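DPSA (Streptomyces coelicolor, PDB 4CY9) belongs to the Dps family of ferritin-like proteins, which probably oxidise and store iron inside a twelve-subunit shell, and it is also linked to DNA binding. Local coordinates at residues V61-V64 with R65-D69; V115-G118 with V119-M123; P135-E138 with D139-G143. All coordinates share one frame; numbering follows the deposited sequence.

How the contacts relate
All three contacts are single stretches of helix within one ferritin-like four-helix bundle: contact 1 on helix 50-77, contact 2 on helix 105-133 and contact 3 at the start of helix 135-158. Their centres lie 15 to 16 Å apart. Contacts 1 and 2 meet inside the bundle, where Val64 CG2 packs 4.3 Å from Tyr116 OH. Contacts 2 and 3 touch where Met123 CE comes 3.8 Å from Leu141 O; the nearest atoms of contacts 1 and 3 are about 6 Å apart. Contact 1 meets the second subunit, contact 2 the third, and contact 3 the third and fourth. A glycerol, probably from the crystallisation liquor, lies about 3 Å from the Thr117 side chain.

Contact 1 of 3, residues V61-V64 with R65-D69; sequences VDQV and RDMAD
Arg65 runs back along helix 50-77 over Val61, one turn earlier, and the two side chains lie side by side. From its base outward, Arg65 CB and CG stay close to the Val61 carbonyl, with CG 3.3 Å from Val61 O. CD then passes to the valine methyl, and NE comes within 3.4 Å of Val61 CG1. That methyl sits over the centre of one guanidinium face, 3.3 Å above its plane. The chain is extended from CG to NE (chi3 171°), which carries the flat group far enough back to cover the methyl. At the tip, NH1 gives a hydrogen bond of 2.9 Å to a water lying at the guanidinium edge, in its plane; the same water donates to Asp62 OD1. Carboxylate and guanidinium are thus joined through water, Asp62 OD1 and Arg65 NH1 being 4.4 Å apart, too far for a salt bridge. A second water donates to both Asp62 O and Asp66 OD1. Nearby, Met67 CE packs 3.6 Å from Gln63 CG. Underneath, regular alpha-helical bonds, each N-H to the carbonyl four residues earlier, run from Arg65 N to Val61 O through Ala68 N to Val64 O. Helix 14-44 adds His35 and Lys39 against Arg65, which also packs on Arg65 of the second subunit. With an alanine in place of this arginine, Val61 would probably lose its flat cover and Asp62 its water-mediated link. The guanidinium has two roles here, apolar on its face and polar at its edge, and the Asp62 carboxylate probably offsets part of its buried charge.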
loop_
_atom_site.group_PDB
_atom_site.type_symbol
_atom_site.label_atom_id
_atom_site.label_comp_id
_atom_site.label_asym_id
_atom_site.label_seq_id
_atom_site.Cartn_x
_atom_site.Cartn_y
_atom_site.Cartn_z
ATOM N N VAL A 61 -15.523 16.983 4.449
ATOM C CA VAL A 61 -15.575 17.589 3.094
ATOM C C VAL A 61 -15.589 16.459 2.078
ATOM O O VAL A 61 -16.382 16.396 1.128
ATOM C CB VAL A 61 -14.334 18.490 2.818
ATOM C CG1 VAL A 61 -14.300 18.894 1.319
ATOM C CG2 VAL A 61 -14.500 19.776 3.662
ATOM N N ASP A 62 -14.669 15.503 2.291
ATOM C CA ASP A 62 -14.556 14.409 1.323
ATOM C C ASP A 62 -15.811 13.533 1.313
ATOM O O ASP A 62 -16.273 13.156 0.238
ATOM C CB ASP A 62 -13.370 13.434 1.694
ATOM C CG ASP A 62 -11.974 14.136 1.604
ATOM O OD1 ASP A 62 -11.857 15.158 0.919
ATOM O OD2 ASP A 62 -11.050 13.590 2.306
ATOM N N GLN A 63 -16.352 13.264 2.496
ATOM C CA GLN A 63 -17.551 12.416 2.621
ATOM C C GLN A 63 -18.765 13.115 1.966
ATOM O O GLN A 63 -19.617 12.457 1.252
ATOM C CB GLN A 63 -17.871 12.113 4.122
ATOM C CG GLN A 63 -19.061 11.160 4.149
ATOM C CD GLN A 63 -19.131 9.896 5.112
ATOM O OE1 GLN A 63 -18.370 9.654 6.077
ATOM N NE2 GLN A 63 -20.125 9.095 4.812
ATOM N N VAL A 64 -18.893 14.421 2.202
ATOM C CA VAL A 64 -20.038 15.159 1.606
ATOM C C VAL A 64 -19.908 15.287 0.084
ATOM O O VAL A 64 -20.918 15.189 -0.649
ATOM C CB VAL A 64 -20.170 16.578 2.289
ATOM C CG1 VAL A 64 -21.265 17.457 1.597
ATOM C CG2 VAL A 64 -20.568 16.375 3.806
ATOM N N ARG A 65 -18.683 15.479 -0.401
ATOM C CA ARG A 65 -18.539 15.469 -1.888
ATOM C C ARG A 65 -18.942 14.076 -2.452
ATOM O O ARG A 65 -19.565 14.038 -3.552
ATOM C CB ARG A 65 -17.033 15.755 -2.304
ATOM C CG ARG A 65 -16.750 17.270 -2.056
ATOM C CD ARG A 65 -15.171 17.447 -2.076
ATOM N NE ARG A 65 -14.882 18.916 -2.058
ATOM C CZ ARG A 65 -13.600 19.390 -2.023
ATOM N NH1 ARG A 65 -12.564 18.500 -1.868
ATOM N NH2 ARG A 65 -13.447 20.679 -2.118
ATOM N N ASP A 66 -18.612 12.992 -1.763
ATOM C CA ASP A 66 -19.002 11.659 -2.205
ATOM C C ASP A 66 -20.562 11.541 -2.195
ATOM O O ASP A 66 -21.168 10.950 -3.111
ATOM C CB ASP A 66 -18.419 10.546 -1.302
ATOM C CG ASP A 66 -16.903 10.268 -1.542
ATOM O OD1 ASP A 66 -16.401 10.708 -2.544
ATOM O OD2 ASP A 66 -16.314 9.554 -0.667
ATOM N N MET A 67 -21.191 12.029 -1.114
ATOM C CA MET A 67 -22.696 12.015 -1.031
ATOM C C MET A 67 -23.280 12.791 -2.240
ATOM O O MET A 67 -24.218 12.253 -2.873
ATOM C CB MET A 67 -23.175 12.770 0.270
ATOM C CG MET A 67 -22.786 11.886 1.516
ATOM S SD MET A 67 -23.472 12.929 2.877
ATOM C CE MET A 67 -22.541 12.121 4.187
ATOM N N ALA A 68 -22.717 13.938 -2.581
ATOM C CA ALA A 68 -23.284 14.749 -3.693
ATOM C C ALA A 68 -23.153 13.938 -4.992
ATOM O O ALA A 68 -24.075 13.907 -5.816
ATOM C CB ALA A 68 -22.487 16.100 -3.815
ATOM N N ASP A 69 -21.975 13.299 -5.229
ATOM C CA ASP A 69 -21.748 12.445 -6.425
ATOM C C ASP A 69 -22.809 11.388 -6.488
ATOM O O ASP A 69 -23.373 11.122 -7.597
ATOM C CB ASP A 69 -20.385 11.654 -6.324
ATOM C CG ASP A 69 -19.203 12.526 -6.647
ATOM O OD1 ASP A 69 -19.490 13.474 -7.397
ATOM O OD2 ASP A 69 -18.006 12.283 -6.222
HETATM O O HOH W 1 -12.490 15.653 -1.580
HETATM O O HOH W 2 -14.571 13.036 -2.255
#

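Contact 2 of 3, residues V115-G118 with V119-M123; sequences VYTG and VVEGM
Two and a half turns from the middle of helix 105-133, a long helix of the ferritin-like four-helix bundle, make up this contact, and Thr117 and Glu121 meet along it one turn apart. Their side chains lie side by side and point the same way. Thr117 places OG1 anti to its backbone nitrogen (chi1 166°), on the side of the carbonyl carbon, and this brings the hydroxyl 3.6 Å from Glu121 OE2. At that length it is a loose polar approach. The glutamate stem lies closer to the backbone: CG rests 3.3 Å from Thr117 O, and the chain stays extended beyond it, carrying the carboxylate alongside the threonine hydroxyl. The same Thr117 O accepts the amide of Glu121, so one carbonyl receives a hydrogen bond and carries aliphatic carbon beside it.

Farther round the helix, Val120 lays CB and CG2 against the Tyr116 carbonyl, with CG2 3.3 Å from Tyr116 O. That oxygen also takes the amide of Val120 at 2.8 Å. Val119 repeats the pattern more loosely, CG2 standing 3.5 Å from Val115 O, and this methyl only distantly touches Val115 CG1 (4.4 Å). Gly122 N bonds to Gly118 O, so the helix bears no side chain at either end of that bond.

Tyr116 turns away from this turn toward the bundle interior, where its hydroxyl bonds to Gln60 of helix 50-77 and its ring meets Phe151 at about 45°. Helix 14-44 supplies Leu34 beside Val115 and Tyr116, helix 135-158 places Gln152 against Thr117 and Glu149 against Val120, and Pro10 of the third subunit covers Thr117, Val120 and Glu121.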
loop_
_atom_site.group_PDB
_atom_site.type_symbol
_atom_site.label_atom_id
_atom_site.label_comp_id
_atom_site.label_asym_id
_atom_site.label_seq_id
_atom_site.Cartn_x
_atom_site.Cartn_y
_atom_site.Cartn_z
ATOM N N VAL A 115 -26.281 25.033 10.329
ATOM C CA VAL A 115 -26.290 24.603 8.928
ATOM C C VAL A 115 -26.730 23.087 8.926
ATOM O O VAL A 115 -27.567 22.704 8.086
ATOM C CB VAL A 115 -24.877 24.719 8.305
ATOM C CG1 VAL A 115 -24.872 24.057 6.925
ATOM C CG2 VAL A 115 -24.611 26.257 8.107
ATOM N N TYR A 116 -26.059 22.272 9.775
ATOM C CA TYR A 116 -26.326 20.840 9.704
ATOM C C TYR A 116 -27.784 20.543 10.137
ATOM O O TYR A 116 -28.390 19.626 9.632
ATOM C CB TYR A 116 -25.410 20.049 10.665
ATOM C CG TYR A 116 -24.212 19.574 9.884
ATOM C CD1 TYR A 116 -23.128 20.455 9.723
ATOM C CD2 TYR A 116 -24.142 18.311 9.294
ATOM C CE1 TYR A 116 -21.997 20.013 8.940
ATOM C CE2 TYR A 116 -23.039 17.856 8.541
ATOM C CZ TYR A 116 -21.987 18.721 8.388
ATOM O OH TYR A 116 -20.910 18.364 7.591
ATOM N N THR A 117 -28.351 21.327 11.063
ATOM C CA THR A 117 -29.796 21.037 11.380
ATOM C C THR A 117 -30.683 21.224 10.159
ATOM O O THR A 117 -31.535 20.398 9.941
ATOM C CB THR A 117 -30.225 21.937 12.547
ATOM O OG1 THR A 117 -31.705 21.951 12.697
ATOM C CG2 THR A 117 -29.564 21.646 13.657
ATOM N N GLY A 118 -30.398 22.255 9.312
ATOM C CA GLY A 118 -31.161 22.434 8.092
ATOM C C GLY A 118 -30.953 21.282 7.118
ATOM O O GLY A 118 -31.906 20.821 6.462
ATOM N N VAL A 119 -29.693 20.850 6.995
ATOM C CA VAL A 119 -29.399 19.809 6.023
ATOM C C VAL A 119 -30.058 18.486 6.488
ATOM O O VAL A 119 -30.673 17.732 5.686
ATOM C CB VAL A 119 -27.836 19.601 5.918
ATOM C CG1 VAL A 119 -27.627 18.400 4.961
ATOM C CG2 VAL A 119 -27.213 20.825 5.139
ATOM N N VAL A 120 -29.936 18.177 7.782
ATOM C CA VAL A 120 -30.457 16.895 8.339
ATOM C C VAL A 120 -32.001 16.936 8.188
ATOM O O VAL A 120 -32.604 15.926 7.796
ATOM C CB VAL A 120 -30.025 16.745 9.829
ATOM C CG1 VAL A 120 -30.932 15.634 10.486
ATOM C CG2 VAL A 120 -28.524 16.325 9.760
ATOM N N GLU A 121 -32.615 18.037 8.519
ATOM C CA GLU A 121 -34.089 18.037 8.372
ATOM C C GLU A 121 -34.502 17.930 6.905
ATOM O O GLU A 121 -35.512 17.219 6.654
ATOM C CB GLU A 121 -34.720 19.399 8.949
ATOM C CG GLU A 121 -34.556 19.317 10.464
ATOM C CD GLU A 121 -34.972 20.662 11.160
ATOM O OE1 GLU A 121 -35.047 21.719 10.511
ATOM O OE2 GLU A 121 -35.090 20.636 12.397
ATOM N N GLY A 122 -33.776 18.553 5.965
ATOM C CA GLY A 122 -34.060 18.423 4.536
ATOM C C GLY A 122 -33.895 16.981 4.087
ATOM O O GLY A 122 -34.707 16.472 3.281
ATOM N N MET A 123 -32.825 16.331 4.589
ATOM C CA MET A 123 -32.610 14.901 4.193
ATOM C C MET A 123 -33.679 14.006 4.800
ATOM O O MET A 123 -34.151 13.078 4.132
ATOM C CB MET A 123 -31.234 14.419 4.715
ATOM C CG MET A 123 -30.102 15.079 3.837
ATOM S SD MET A 123 -29.955 14.421 2.168
ATOM C CE MET A 123 -29.056 12.868 2.507
#

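Contact 3 of 3, residues P135-E138 with D139-G143; sequences PATE and DLLIG
Glu138 and Ile142 run side by side along the opening turns of helix 135-158, the last long helix of the ferritin-like bundle, pointing the same way. With chi1 at -175°, Glu138 CG lies beside its own carbonyl carbon and the chain stays extended, which lays its methylene along the isoleucine, CG meeting Ile142 CD1 at 3.8 Å. Ile142 has CG1 anti to the carbonyl carbon instead (chi1 -71°); this brings CG1 back to 3.3 Å from Glu138 O, the oxygen that accepts the Ile142 amide at 2.9 Å.

Thr137 and Leu141 form a looser pair, with the threonine methyl CG2 4.2 Å from Leu141 CD1. The methyl takes the place beside the carbonyl carbon, leaving OG1 beside the backbone nitrogen, from where it bonds to Asp134 and Arg74. Asp139 CB lies 3.3 Å from Pro135 O, but CG stands opposite the backbone nitrogen (chi1 178°), turning the carboxylate away to a salt bridge with Arg146 of the fourth subunit.

One face thus meets neighbouring subunits and another the bundle: Leu141 packs on Met123, Val127 and Ala130 of helix 105-133, Thr137 touches Leu20 and Leu24 of helix 14-44, and Leu140 meets Asp70 of helix 50-77.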
loop_
_atom_site.group_PDB
_atom_site.type_symbol
_atom_site.label_atom_id
_atom_site.label_comp_id
_atom_site.label_asym_id
_atom_site.label_seq_id
_atom_site.Cartn_x
_atom_site.Cartn_y
_atom_site.Cartn_z
ATOM N N PRO A 135 -37.575 2.392 -2.839
ATOM C CA PRO A 135 -36.796 1.994 -1.662
ATOM C C PRO A 135 -35.276 2.077 -1.972
ATOM O O PRO A 135 -34.487 2.225 -1.042
ATOM C CB PRO A 135 -37.147 0.501 -1.425
ATOM C CG PRO A 135 -37.670 0.029 -2.769
ATOM C CD PRO A 135 -38.428 1.259 -3.331
ATOM N N ALA A 136 -34.823 1.939 -3.218
ATOM C CA ALA A 136 -33.380 2.004 -3.422
ATOM C C ALA A 136 -32.850 3.409 -3.183
ATOM O O ALA A 136 -31.780 3.597 -2.592
ATOM C CB ALA A 136 -33.052 1.570 -4.895
ATOM N N THR A 137 -33.650 4.436 -3.598
ATOM C CA THR A 137 -33.215 5.822 -3.355
ATOM C C THR A 137 -33.377 6.138 -1.882
ATOM O O THR A 137 -32.567 6.850 -1.296
ATOM C CB THR A 137 -34.068 6.806 -4.206
ATOM O OG1 THR A 137 -33.881 6.492 -5.604
ATOM C CG2 THR A 137 -33.602 8.307 -3.918
ATOM N N GLU A 138 -34.504 5.652 -1.279
ATOM C CA GLU A 138 -34.657 5.884 0.154
ATOM C C GLU A 138 -33.456 5.321 0.950
ATOM O O GLU A 138 -32.935 6.004 1.820
ATOM C CB GLU A 138 -35.934 5.124 0.594
ATOM C CG GLU A 138 -36.247 5.433 2.097
ATOM C CD GLU A 138 -37.333 4.489 2.640
ATOM O OE1 GLU A 138 -37.537 3.411 2.085
ATOM O OE2 GLU A 138 -37.940 4.781 3.674
ATOM N N ASP A 139 -33.009 4.144 0.568
ATOM C CA ASP A 139 -31.884 3.547 1.307
ATOM C C ASP A 139 -30.638 4.436 1.140
ATOM O O ASP A 139 -29.838 4.551 2.112
ATOM C CB ASP A 139 -31.684 2.138 0.723
ATOM C CG ASP A 139 -30.545 1.406 1.327
ATOM O OD1 ASP A 139 -30.544 1.093 2.479
ATOM O OD2 ASP A 139 -29.552 1.154 0.651
ATOM N N LEU A 140 -30.363 4.917 -0.042
ATOM C CA LEU A 140 -29.136 5.743 -0.227
ATOM C C LEU A 140 -29.262 6.956 0.715
ATOM O O LEU A 140 -28.270 7.302 1.464
ATOM C CB LEU A 140 -29.168 6.266 -1.673
ATOM C CG LEU A 140 -28.084 7.355 -1.970
ATOM C CD1 LEU A 140 -26.663 6.699 -1.832
ATOM C CD2 LEU A 140 -28.287 7.879 -3.423
ATOM N N LEU A 141 -30.450 7.611 0.719
ATOM C CA LEU A 141 -30.544 8.820 1.515
ATOM C C LEU A 141 -30.465 8.527 3.034
ATOM O O LEU A 141 -29.949 9.370 3.805
ATOM C CB LEU A 141 -31.917 9.551 1.225
ATOM C CG LEU A 141 -31.990 10.100 -0.217
ATOM C CD1 LEU A 141 -33.456 10.576 -0.424
ATOM C CD2 LEU A 141 -30.989 11.257 -0.429
ATOM N N ILE A 142 -31.021 7.402 3.478
ATOM C CA ILE A 142 -30.934 7.122 4.954
ATOM C C ILE A 142 -29.477 6.953 5.454
ATOM O O ILE A 142 -29.178 7.468 6.533
ATOM C CB ILE A 142 -31.748 5.833 5.276
ATOM C CG1 ILE A 142 -33.191 6.225 5.118
ATOM C CG2 ILE A 142 -31.463 5.445 6.751
ATOM C CD1 ILE A 142 -34.094 4.902 5.174
ATOM N N GLY A 143 -28.639 6.233 4.712
ATOM C CA GLY A 143 -27.221 6.120 5.119
ATOM C C GLY A 143 -26.509 7.512 5.140
ATOM O O GLY A 143 -25.716 7.774 6.082
#